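Cytolethal distending toxin subunit B (Escherichia coli, PDB 2F1N) nicks DNA as an endonuclease and forms, with CdtA and CdtC, a tripartite toxin whose activity leads to G2/M arrest and cell distention in intoxicated cells. Local coordinates at residues Q24-T29 with G104-L109; I75-L80 with Y96-D101. All coordinates share one frame; numbering follows the deposited sequence.

In the fold
The two contacts illustrate how a paired hairpin and a loop packed against a strand end combine in a sheet of the DNase I-like sandwich. Interaction 2 pairs the hairpin strands 78-83 and 92-98, and along the chain it is nested inside the loop that interaction 1 closes. Their centres lie 12 Å apart, and they touch where strand 92-98 runs beside strand 109-113: L109 O is 2.8 Å from S98 N, and N108 OD1 is 2.7 Å from V100 N, both probable hydrogen bonds. G25 of interaction 1 pairs through its backbone with E55, which probably corresponds to the metal-binding glutamate of DNase I relatives, so this contact probably borders the active site.

Interaction 1. Residues Q24-T29 with G104-L109; sequences QGASAT and GGRVNL
S27 reaches across to G104 with its hydroxyl, OG standing 3.1 Å from G104 O in a weak hydrogen bond, and the same OG passes 3.7 Å from G105 CA. With chi1 at 34°, short of a staggered position, the hydroxyl is swung over this glycine, which has no side chain in the way and itself takes a positive phi of 72°. The closer-packed part lies just behind, where backbone meets backbone at two buried glycines. There G25 O comes to 3.8 Å from R106 CA, while G105 O faces A26 CA at 4.1 Å and S27 N at 3.6 Å. The two segments thus lie against each other without a ladder of hydrogen bonds between them. Their spacing is consistent with the sheet of the DNase I-like fold, in which strand 50-56 runs between strands 18-25 and 109-113, G25 bonding through its backbone to E55 and N108 to A56, and the loops at the neighbouring strand ends converge beyond it. N108 secures its loop further, its side chain bonding to the backbone of V100 and G57.

Toward solvent the contact thins. R106 lends only the root of its side chain: the methylene CG lies 3.9 Å from G25 O and 4.2 Å from A26 CB, van der Waals touches of which only the second is between apolar carbons. Farther out the chain bends at chi3 (-68°), which brings the guanidinium near the backbone of G104, within its own segment. On the other segment, the chain leaves the contact through a type I turn from A26 to T29, closed by T29 N to A26 O at 3.1 Å. A26 O also accepts from T30 OG1, and S27 O from S58 OG.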
loop_
_atom_site.group_PDB
_atom_site.type_symbol
_atom_site.label_atom_id
_atom_site.label_comp_id
_atom_site.label_asym_id
_atom_site.label_seq_id
_atom_site.Cartn_x
_atom_site.Cartn_y
_atom_site.Cartn_z
ATOM N N GLN A 24 -1.604 10.783 7.358
ATOM C CA GLN A 24 -0.971 12.021 7.834
ATOM C C GLN A 24 -0.830 11.979 9.346
ATOM O O GLN A 24 -1.203 12.942 10.053
ATOM C CB GLN A 24 -1.784 13.233 7.368
ATOM C CG GLN A 24 -1.597 13.498 5.885
ATOM C CD GLN A 24 -2.075 14.917 5.472
ATOM O OE1 GLN A 24 -3.077 15.419 5.989
ATOM N NE2 GLN A 24 -1.326 15.556 4.586
ATOM N N GLY A 25 -0.253 10.866 9.814
ATOM C CA GLY A 25 -0.167 10.550 11.215
ATOM C C GLY A 25 1.224 10.900 11.702
ATOM O O GLY A 25 2.161 11.082 10.916
ATOM N N ALA A 26 1.350 10.921 13.023
ATOM C CA ALA A 26 2.605 11.217 13.693
ATOM C C ALA A 26 2.681 10.181 14.789
ATOM O O ALA A 26 1.641 9.803 15.345
ATOM C CB ALA A 26 2.542 12.608 14.322
ATOM N N SER A 27 3.891 9.736 15.105
ATOM C CA SER A 27 4.055 8.602 16.036
ATOM C C SER A 27 3.412 8.801 17.413
ATOM O O SER A 27 2.940 7.861 18.029
ATOM C CB SER A 27 5.519 8.157 16.143
ATOM O OG SER A 27 6.412 9.257 16.024
ATOM N N ALA A 28 3.353 10.038 17.889
ATOM C CA ALA A 28 2.773 10.291 19.195
ATOM C C ALA A 28 1.236 10.363 19.294
ATOM O O ALA A 28 0.651 10.249 20.383
ATOM C CB ALA A 28 3.406 11.513 19.782
ATOM N N THR A 29 0.544 10.474 18.174
ATOM C CA THR A 29 -0.893 10.744 18.293
ATOM C C THR A 29 -1.817 10.007 17.320
ATOM O O THR A 29 -2.917 10.509 16.998
ATOM C CB THR A 29 -1.102 12.237 18.165
ATOM O OG1 THR A 29 -2.501 12.516 18.214
ATOM C CG2 THR A 29 -0.647 12.701 16.805
ATOM N N GLY A 104 11.258 11.499 14.412
ATOM C CA GLY A 104 9.960 12.181 14.338
ATOM C C GLY A 104 8.752 11.337 13.898
ATOM O O GLY A 104 7.619 11.578 14.341
ATOM N N GLY A 105 8.987 10.379 12.999
ATOM C CA GLY A 105 7.998 9.356 12.662
ATOM C C GLY A 105 6.798 9.791 11.839
ATOM O O GLY A 105 5.720 9.252 12.005
ATOM N N ARG A 106 6.982 10.757 10.944
ATOM C CA ARG A 106 5.858 11.293 10.166
ATOM C C ARG A 106 5.757 10.692 8.764
ATOM O O ARG A 106 4.909 11.098 7.945
ATOM C CB ARG A 106 5.952 12.821 10.085
ATOM C CG ARG A 106 5.137 13.527 11.203
ATOM C CD ARG A 106 5.285 15.032 11.249
ATOM N NE ARG A 106 6.640 15.395 11.657
ATOM C CZ ARG A 106 6.977 15.747 12.895
ATOM N NH1 ARG A 106 6.052 15.788 13.854
ATOM N NH2 ARG A 106 8.237 16.054 13.180
ATOM N N VAL A 107 6.644 9.757 8.460
ATOM C CA VAL A 107 6.623 9.132 7.130
ATOM C C VAL A 107 6.713 7.594 7.243
ATOM O O VAL A 107 7.192 6.904 6.329
ATOM C CB VAL A 107 7.673 9.798 6.124
ATOM C CG1 VAL A 107 7.390 11.294 5.928
ATOM C CG2 VAL A 107 9.108 9.585 6.562
ATOM N N ASN A 108 6.145 7.053 8.331
ATOM C CA ASN A 108 6.158 5.579 8.479
ATOM C C ASN A 108 5.208 4.902 7.507
ATOM O O ASN A 108 4.262 5.495 7.057
ATOM C CB ASN A 108 5.861 5.172 9.913
ATOM C CG ASN A 108 6.928 5.670 10.876
ATOM O OD1 ASN A 108 8.070 5.844 10.499
ATOM N ND2 ASN A 108 6.572 5.784 12.133
ATOM N N LEU A 109 5.485 3.638 7.205
ATOM C CA LEU A 109 4.667 2.861 6.255
ATOM C C LEU A 109 4.073 1.640 6.900
ATOM O O LEU A 109 4.668 1.062 7.822
ATOM C CB LEU A 109 5.532 2.362 5.092
ATOM C CG LEU A 109 6.064 3.443 4.164
ATOM C CD1 LEU A 109 7.218 2.793 3.363
ATOM C CD2 LEU A 109 5.000 4.027 3.298
#

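Interaction 2. Residues I75-L80 with Y96-D101; sequences IPVREL and YFSAVD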
loop_
_atom_site.group_PDB
_atom_site.type_symbol
_atom_site.label_atom_id
_atom_site.label_comp_id
_atom_site.label_asym_id
_atom_site.label_seq_id
_atom_site.Cartn_x
_atom_site.Cartn_y
_atom_site.Cartn_z
ATOM N N ILE A 75 16.354 -2.117 6.742
ATOM C CA ILE A 75 15.162 -1.295 6.909
ATOM C C ILE A 75 14.226 -1.889 7.959
ATOM O O ILE A 75 13.819 -3.044 7.784
ATOM C CB ILE A 75 14.440 -1.149 5.586
ATOM C CG1 ILE A 75 15.332 -0.431 4.558
ATOM C CG2 ILE A 75 13.063 -0.403 5.791
ATOM C CD1 ILE A 75 14.955 -0.738 3.133
ATOM N N PRO A 76 13.905 -1.128 9.012
ATOM C CA PRO A 76 13.007 -1.581 10.076
ATOM C C PRO A 76 11.687 -2.089 9.530
ATOM O O PRO A 76 11.011 -1.378 8.786
ATOM C CB PRO A 76 12.770 -0.311 10.889
ATOM C CG PRO A 76 14.064 0.429 10.730
ATOM C CD PRO A 76 14.450 0.224 9.323
ATOM N N VAL A 77 11.339 -3.321 9.875
ATOM C CA VAL A 77 10.034 -3.862 9.538
ATOM C C VAL A 77 9.630 -4.911 10.584
ATOM O O VAL A 77 10.441 -5.743 10.980
ATOM C CB VAL A 77 9.960 -4.457 8.108
ATOM C CG1 VAL A 77 8.500 -4.947 7.755
ATOM C CG2 VAL A 77 10.452 -3.438 7.064
ATOM N N ARG A 78 8.371 -4.868 11.027
ATOM C CA ARG A 78 7.877 -5.787 12.057
ATOM C C ARG A 78 6.526 -6.307 11.658
ATOM O O ARG A 78 5.712 -5.565 11.117
ATOM C CB ARG A 78 7.679 -5.071 13.453
ATOM C CG ARG A 78 8.936 -4.612 14.157
ATOM C CD ARG A 78 8.624 -3.477 15.165
ATOM N NE ARG A 78 8.300 -4.081 16.439
ATOM C CZ ARG A 78 7.624 -3.493 17.427
ATOM N NH1 ARG A 78 7.135 -2.274 17.280
ATOM N NH2 ARG A 78 7.443 -4.151 18.570
ATOM N N GLU A 79 6.252 -7.578 11.970
ATOM C CA GLU A 79 4.904 -8.134 11.828
ATOM C C GLU A 79 4.231 -8.079 13.182
ATOM O O GLU A 79 4.799 -8.557 14.163
ATOM C CB GLU A 79 4.987 -9.608 11.410
ATOM C CG GLU A 79 3.632 -10.300 11.337
ATOM C CD GLU A 79 3.829 -11.746 10.951
ATOM O OE1 GLU A 79 4.283 -12.574 11.788
ATOM O OE2 GLU A 79 3.601 -12.037 9.762
ATOM N N LEU A 80 3.014 -7.513 13.226
ATOM C CA LEU A 80 2.213 -7.456 14.446
ATOM C C LEU A 80 0.861 -8.138 14.254
ATOM O O LEU A 80 0.300 -8.100 13.156
ATOM C CB LEU A 80 2.001 -5.982 14.904
ATOM C CG LEU A 80 3.112 -4.970 14.552
ATOM C CD1 LEU A 80 2.562 -3.514 14.608
ATOM C CD2 LEU A 80 4.291 -5.118 15.502
ATOM N N TYR A 96 2.028 -5.039 8.972
ATOM C CA TYR A 96 3.475 -5.055 8.666
ATOM C C TYR A 96 3.858 -3.603 8.712
ATOM O O TYR A 96 3.333 -2.750 7.944
ATOM C CB TYR A 96 3.712 -5.688 7.255
ATOM C CG TYR A 96 3.245 -7.099 7.339
ATOM C CD1 TYR A 96 4.107 -8.098 7.832
ATOM C CD2 TYR A 96 1.893 -7.427 7.102
ATOM C CE1 TYR A 96 3.663 -9.424 8.009
ATOM C CE2 TYR A 96 1.432 -8.733 7.314
ATOM C CZ TYR A 96 2.322 -9.720 7.758
ATOM O OH TYR A 96 1.860 -11.013 8.000
ATOM N N PHE A 97 4.723 -3.287 9.667
ATOM C CA PHE A 97 4.963 -1.873 9.996
ATOM C C PHE A 97 6.418 -1.517 9.833
ATOM O O PHE A 97 7.272 -2.229 10.369
ATOM C CB PHE A 97 4.473 -1.584 11.430
ATOM C CG PHE A 97 4.200 -0.119 11.677
ATOM C CD1 PHE A 97 5.217 0.733 11.956
ATOM C CD2 PHE A 97 2.880 0.383 11.594
ATOM C CE1 PHE A 97 4.987 2.099 12.153
ATOM C CE2 PHE A 97 2.637 1.777 11.799
ATOM C CZ PHE A 97 3.709 2.603 12.059
ATOM N N SER A 98 6.702 -0.393 9.166
ATOM C CA SER A 98 8.092 0.067 9.048
ATOM C C SER A 98 8.216 1.449 9.642
ATOM O O SER A 98 7.672 2.386 9.080
ATOM C CB SER A 98 8.561 0.162 7.602
ATOM O OG SER A 98 8.529 -1.119 7.034
ATOM N N ALA A 99 8.901 1.549 10.771
ATOM C CA ALA A 99 9.323 2.832 11.301
ATOM C C ALA A 99 10.455 3.329 10.376
ATOM O O ALA A 99 11.559 2.768 10.336
ATOM C CB ALA A 99 9.802 2.657 12.721
ATOM N N VAL A 100 10.160 4.339 9.592
ATOM C CA VAL A 100 11.112 4.865 8.631
ATOM C C VAL A 100 12.046 5.756 9.428
ATOM O O VAL A 100 13.261 5.577 9.390
ATOM C CB VAL A 100 10.386 5.629 7.508
ATOM C CG1 VAL A 100 11.361 6.462 6.673
ATOM C CG2 VAL A 100 9.620 4.613 6.615
ATOM N N ASP A 101 11.461 6.689 10.170
ATOM C CA ASP A 101 12.239 7.448 11.136
ATOM C C ASP A 101 12.036 6.839 12.509
ATOM O O ASP A 101 10.903 6.634 12.972
ATOM C CB ASP A 101 11.866 8.934 11.141
ATOM C CG ASP A 101 11.704 9.506 9.742
ATOM O OD1 ASP A 101 12.650 9.451 8.916
ATOM O OD2 ASP A 101 10.646 10.053 9.383
#
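R78 and F97 form an antiparallel hydrogen-bonded pair of this beta hairpin. Their backbones exchange two bonds of 2.9 Å, R78 N to F97 O and F97 N to R78 O, the second being the straighter at 166°. Weaker CA-H...O contacts from V77 and Y96 reach the same carbonyls, and a weak bond of 3.0 Å from S98 OG to P76 O continues the contact ahead of strand 78-83.

Among side chains, E79 and Y96 of the neighbouring non-hydrogen-bonded pair lie alongside each other. E79 CG, anti to its own N (chi1 176°), runs 3.4 Å from Y96 CE1, and the extended chain carries the carboxylate to the phenol. Y96 OH donates to E79 OE2 over 2.7 Å, on the anti side.

Apolar contact is slighter: L80 CD1 meets F97 CB at 4.2 Å. P76 CB and CG rest on the carbonyl oxygen A99 O, a van der Waals contact.

E79 is buried, but its charge is probably well compensated, by the salt bridge of OE2 to R68 and the bond of OE1 with T66 OG1; two bonds hold the phenol oxygen of Y96, one given to E79 OE2 and one received from A117 N.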